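A-type ATP synthase subunit F (Archaeoglobus fulgidus, PDB 2I4R) is probably a component of the rotary A-type ATP synthase that makes ATP from ADP with the energy of a transmembrane proton gradient. Local coordinates at residues L12-P18 with I29-V35; G55-Q61 with P81-G87. All coordinates share one frame; numbering follows the deposited sequence.

Contact 1. Residues L12-P18 with I29-V35; sequences LAVVGDP and ISDIYEV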
# COMPACT_ATOMS: atom_id res chain seq x y z
N LEU B 12 -3.60 -12.42 3.60
CA LEU B 12 -3.71 -11.03 3.18
C LEU B 12 -5.09 -10.57 3.64
O LEU B 12 -6.10 -11.18 3.32
CB LEU B 12 -3.56 -10.94 1.66
CG LEU B 12 -4.13 -9.76 0.87
CD1 LEU B 12 -3.92 -8.45 1.59
CD2 LEU B 12 -3.47 -9.74 -0.49
N ALA B 13 -5.13 -9.52 4.44
CA ALA B 13 -6.40 -9.02 4.93
C ALA B 13 -6.58 -7.63 4.36
O ALA B 13 -5.60 -6.94 4.08
CB ALA B 13 -6.42 -8.98 6.45
N VAL B 14 -7.83 -7.23 4.18
CA VAL B 14 -8.15 -5.91 3.66
C VAL B 14 -9.12 -5.28 4.63
O VAL B 14 -9.99 -5.98 5.18
CB VAL B 14 -8.81 -5.99 2.30
CG1 VAL B 14 -8.95 -4.60 1.72
CG2 VAL B 14 -7.98 -6.88 1.40
N VAL B 15 -8.97 -3.98 4.86
CA VAL B 15 -9.84 -3.25 5.79
C VAL B 15 -10.36 -1.99 5.13
O VAL B 15 -9.58 -1.14 4.70
CB VAL B 15 -9.06 -2.83 7.08
CG1 VAL B 15 -10.05 -2.42 8.15
CG2 VAL B 15 -8.17 -3.97 7.57
N GLY B 16 -11.68 -1.85 5.04
CA GLY B 16 -12.24 -0.66 4.43
C GLY B 16 -13.73 -0.71 4.23
O GLY B 16 -14.38 -1.73 4.51
N ASP B 17 -14.29 0.40 3.74
CA ASP B 17 -15.73 0.50 3.48
C ASP B 17 -16.12 -0.50 2.40
O ASP B 17 -15.29 -0.90 1.59
CB ASP B 17 -16.10 1.91 3.03
CG ASP B 17 -15.55 2.26 1.66
OD1 ASP B 17 -14.30 2.34 1.51
OD2 ASP B 17 -16.36 2.45 0.72
N PRO B 18 -17.41 -0.89 2.36
CA PRO B 18 -17.91 -1.85 1.37
C PRO B 18 -17.53 -1.57 -0.10
O PRO B 18 -17.33 -2.50 -0.88
CB PRO B 18 -19.42 -1.83 1.61
CG PRO B 18 -19.65 -0.42 2.13
CD PRO B 18 -18.52 -0.28 3.10
N ILE B 29 -10.40 -12.46 -2.55
CA ILE B 29 -9.77 -12.15 -1.26
C ILE B 29 -10.84 -12.15 -0.16
O ILE B 29 -11.49 -11.13 0.10
CB ILE B 29 -9.08 -10.77 -1.31
CG1 ILE B 29 -8.08 -10.75 -2.48
CG2 ILE B 29 -8.42 -10.47 0.02
CD1 ILE B 29 -7.40 -9.40 -2.73
N SER B 30 -11.00 -13.29 0.51
CA SER B 30 -12.02 -13.46 1.54
C SER B 30 -11.66 -13.07 2.96
O SER B 30 -12.46 -13.25 3.87
CB SER B 30 -12.52 -14.90 1.56
OG SER B 30 -11.45 -15.81 1.72
N ASP B 31 -10.46 -12.55 3.15
CA ASP B 31 -10.02 -12.17 4.49
C ASP B 31 -10.23 -10.67 4.68
O ASP B 31 -9.32 -9.95 5.09
CB ASP B 31 -8.55 -12.55 4.67
CG ASP B 31 -8.18 -12.76 6.12
OD1 ASP B 31 -7.13 -13.39 6.37
OD2 ASP B 31 -8.93 -12.28 7.00
N ILE B 32 -11.44 -10.21 4.39
CA ILE B 32 -11.74 -8.79 4.49
C ILE B 32 -12.55 -8.34 5.71
O ILE B 32 -13.40 -9.09 6.22
CB ILE B 32 -12.42 -8.31 3.15
CG1 ILE B 32 -13.26 -7.05 3.37
CG2 ILE B 32 -13.22 -9.44 2.54
CD1 ILE B 32 -14.63 -7.27 3.95
N TYR B 33 -12.26 -7.13 6.19
CA TYR B 33 -12.95 -6.53 7.33
C TYR B 33 -13.77 -5.33 6.85
O TYR B 33 -13.20 -4.29 6.54
CB TYR B 33 -11.93 -6.00 8.35
CG TYR B 33 -11.22 -7.02 9.20
CD1 TYR B 33 -11.70 -7.35 10.48
CD2 TYR B 33 -10.06 -7.65 8.74
CE1 TYR B 33 -11.02 -8.29 11.28
CE2 TYR B 33 -9.38 -8.59 9.54
CZ TYR B 33 -9.87 -8.90 10.80
OH TYR B 33 -9.23 -9.86 11.54
N GLU B 34 -15.10 -5.45 6.80
CA GLU B 34 -15.97 -4.34 6.37
C GLU B 34 -15.95 -3.27 7.46
O GLU B 34 -16.16 -3.57 8.63
CB GLU B 34 -17.41 -4.81 6.18
CG GLU B 34 -17.59 -5.88 5.11
CD GLU B 34 -17.59 -5.30 3.71
OE1 GLU B 34 -16.67 -4.51 3.38
OE2 GLU B 34 -18.51 -5.64 2.93
N VAL B 35 -15.72 -2.03 7.06
CA VAL B 35 -15.62 -0.96 8.04
C VAL B 35 -16.16 0.40 7.61
O VAL B 35 -16.06 0.80 6.46
CB VAL B 35 -14.16 -0.82 8.50
CG1 VAL B 35 -13.83 0.63 8.80
CG2 VAL B 35 -13.92 -1.70 9.72
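Val14 and Ile29 meet methyl to methyl, CG2 against CG2 at 3.9 Å, their side chains crossing at about a right angle. In the sheet beneath them, parallel pairing sets Val14 beside Ile32 and Val15 beside Tyr33. Tyr33 N gives a 2.7 Å hydrogen bond to Val14 O, and Val14 N reaches Asp31 O at 3.2 Å. Strands 11-16 and 32-34 are the two arms of a beta-alpha-beta unit whose crossover is helix 18-26. That helix lies on the Val14 and Ile32 face, with Phe20 on Val14 and Thr21 on Ile32, while Ala44 of helix 38-50 meets Val15 and Tyr33 on the other. With CG anti to the carbonyl carbon (chi1 -75°), the Tyr33 ring turns its edge to strand 11-16: Val14 O lies in the ring plane, and CE2 comes within 4.3 Å of Ala13 CB. Asp31 CB lies against Leu12 O, and its carboxylate passes alongside Ala13 CB to a salt bridge from OD2 to Arg51 NH1, which also bonds Tyr33 OH. Without that carboxylate, as with an alanine here, Arg51 would probably lose its countercharge and the Tyr33 hydroxyl would be less firmly placed. Farther along, Glu34 bends at chi2 (-79°), folding its carboxylate back so that OE1 stands 3.6 Å from Pro18 CA.

Contact 2. Residues G55-Q61 with P81-G87; sequences GVVIMKQ and PTFVSVG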
# COMPACT_ATOMS: atom_id res chain seq x y z
N GLY B 55 -0.36 -11.81 7.22
CA GLY B 55 0.96 -11.42 6.78
C GLY B 55 0.96 -10.02 6.20
O GLY B 55 1.95 -9.31 6.29
N VAL B 56 -0.16 -9.62 5.62
CA VAL B 56 -0.27 -8.30 5.02
C VAL B 56 -1.71 -7.81 5.17
O VAL B 56 -2.65 -8.60 5.19
CB VAL B 56 0.06 -8.35 3.49
CG1 VAL B 56 0.02 -6.95 2.90
CG2 VAL B 56 1.42 -8.98 3.25
N VAL B 57 -1.87 -6.49 5.30
CA VAL B 57 -3.20 -5.91 5.40
C VAL B 57 -3.26 -4.61 4.62
O VAL B 57 -2.48 -3.70 4.85
CB VAL B 57 -3.62 -5.69 6.90
CG1 VAL B 57 -2.43 -5.30 7.71
CG2 VAL B 57 -4.73 -4.63 7.00
N ILE B 58 -4.19 -4.57 3.66
CA ILE B 58 -4.40 -3.40 2.81
C ILE B 58 -5.32 -2.42 3.53
O ILE B 58 -6.30 -2.83 4.16
CB ILE B 58 -5.12 -3.76 1.49
CG1 ILE B 58 -4.45 -4.96 0.82
CG2 ILE B 58 -5.11 -2.56 0.56
CD1 ILE B 58 -3.11 -4.67 0.23
N MSE B 59 -5.03 -1.13 3.44
CA MSE B 59 -5.87 -0.13 4.09
C MSE B 59 -5.79 1.24 3.45
O MSE B 59 -4.83 1.56 2.74
CB MSE B 59 -5.47 0.04 5.54
CG MSE B 59 -6.16 -0.86 6.54
SE MSE B 59 -6.15 0.08 8.23
CE MSE B 59 -4.24 0.30 8.46
N LYS B 60 -6.80 2.06 3.72
CA LYS B 60 -6.82 3.42 3.22
C LYS B 60 -5.76 4.16 4.02
O LYS B 60 -5.63 3.98 5.22
CB LYS B 60 -8.20 4.03 3.46
CG LYS B 60 -9.29 3.45 2.59
CD LYS B 60 -9.64 4.39 1.43
CE LYS B 60 -10.97 5.10 1.67
NZ LYS B 60 -12.11 4.13 1.80
N GLN B 61 -4.99 4.99 3.33
CA GLN B 61 -3.92 5.74 3.99
C GLN B 61 -4.53 6.69 5.01
O GLN B 61 -3.85 7.18 5.91
CB GLN B 61 -3.14 6.53 2.94
CG GLN B 61 -1.71 6.86 3.33
CD GLN B 61 -0.86 7.22 2.11
OE1 GLN B 61 -1.15 8.19 1.40
NE2 GLN B 61 0.19 6.43 1.87
N PRO B 81 1.86 -8.22 10.75
CA PRO B 81 1.79 -8.15 9.29
C PRO B 81 2.35 -6.85 8.72
O PRO B 81 2.44 -5.84 9.41
CB PRO B 81 0.31 -8.26 9.02
CG PRO B 81 -0.25 -7.43 10.15
CD PRO B 81 0.54 -7.95 11.34
N THR B 82 2.73 -6.88 7.46
CA THR B 82 3.24 -5.71 6.78
C THR B 82 2.02 -4.93 6.33
O THR B 82 1.19 -5.44 5.58
CB THR B 82 4.06 -6.11 5.53
OG1 THR B 82 5.22 -6.84 5.94
CG2 THR B 82 4.48 -4.88 4.75
N PHE B 83 1.89 -3.69 6.81
CA PHE B 83 0.76 -2.88 6.40
C PHE B 83 1.02 -2.24 5.05
O PHE B 83 2.14 -1.83 4.75
CB PHE B 83 0.45 -1.80 7.44
CG PHE B 83 -0.33 -2.31 8.61
CD1 PHE B 83 0.26 -3.16 9.54
CD2 PHE B 83 -1.69 -2.02 8.72
CE1 PHE B 83 -0.50 -3.72 10.58
CE2 PHE B 83 -2.45 -2.58 9.76
CZ PHE B 83 -1.85 -3.43 10.69
N VAL B 84 -0.02 -2.20 4.22
CA VAL B 84 0.05 -1.62 2.89
C VAL B 84 -1.04 -0.55 2.88
O VAL B 84 -2.22 -0.86 3.07
CB VAL B 84 -0.23 -2.71 1.82
CG1 VAL B 84 -0.14 -2.13 0.42
CG2 VAL B 84 0.77 -3.82 1.96
N SER B 85 -0.67 0.71 2.67
CA SER B 85 -1.67 1.78 2.70
C SER B 85 -1.97 2.43 1.36
O SER B 85 -1.10 3.05 0.74
CB SER B 85 -1.27 2.85 3.70
OG SER B 85 -0.16 3.58 3.21
N VAL B 86 -3.22 2.30 0.95
CA VAL B 86 -3.70 2.85 -0.30
C VAL B 86 -3.76 4.37 -0.20
O VAL B 86 -4.68 4.93 0.39
CB VAL B 86 -5.10 2.29 -0.65
CG1 VAL B 86 -5.59 2.88 -1.95
CG2 VAL B 86 -5.04 0.78 -0.76
N GLY B 87 -2.75 5.01 -0.79
CA GLY B 87 -2.64 6.46 -0.80
C GLY B 87 -3.93 7.24 -0.94
O GLY B 87 -4.03 8.32 -0.30
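Val57 sets its CG1 methyl squarely over one face of the Phe83 ring, 3.4 Å from the centroid and 11° off the normal, a CH-pi contact. Its chi1 of 35° puts CG1 between the backbone N and the carbonyl carbon, and from there the same methyl also touches Pro81 CG, at 3.9 Å. Met59, a selenomethionine in this model, comes to the ring from another direction. Its CB passes Val84 O at 4.2 Å, and its CG packs on Val15 of the neighbouring strand 11-16. At SE the chain bends (chi3 -59°), which brings CE to the ring edge, 3.5 Å from Phe83 CD2 and near the ring plane. Helix 38-50 closes over this side, Val45 on Met59 and Leu49 on Phe83. On the opposite face Ile58 lies alongside Val84, CD1 to CB at 3.8 Å, while its CG2 branch meets Val86 CG2. Strands 54-60 and 82-86 are parallel neighbours, linked through helix 69-77, and six backbone bonds join the two segments; Met59 N, for example, reaches Val84 O at 2.8 Å. The outer edge of strand 82-86, at Val84 to Val86, pairs antiparallel with a strand of the second subunit, so the sheet runs on across the interface. The six backbone bonds thus satisfy polar groups along the seam, while the Val57, Met59 and Phe83 side chains under helix 38-50 meet by apolar contact.

Contacts 1 and 2 lie in one parallel sheet, of strand order 32-34, 11-16, 54-60, 82-86, consistent with the CheY-like fold of F subunits. Their centres are 11 Å apart, and the seam between them is the pairing of 11-16 with 54-60, where Ala13 N lies 2.7 Å from Val56 O and Ala13 O lies 2.8 Å from Ile58 N. Side chains continue across it: Val15 CG2 packs on Val57 CG2 at 3.5 Å, tying the Tyr33 side of contact 1 to the Phe83 side of contact 2. A salt bridge from Asp17 of contact 1 to Lys60 of contact 2 joins the C-terminal ends of the two central strands. Contact 2 alone reaches the second subunit.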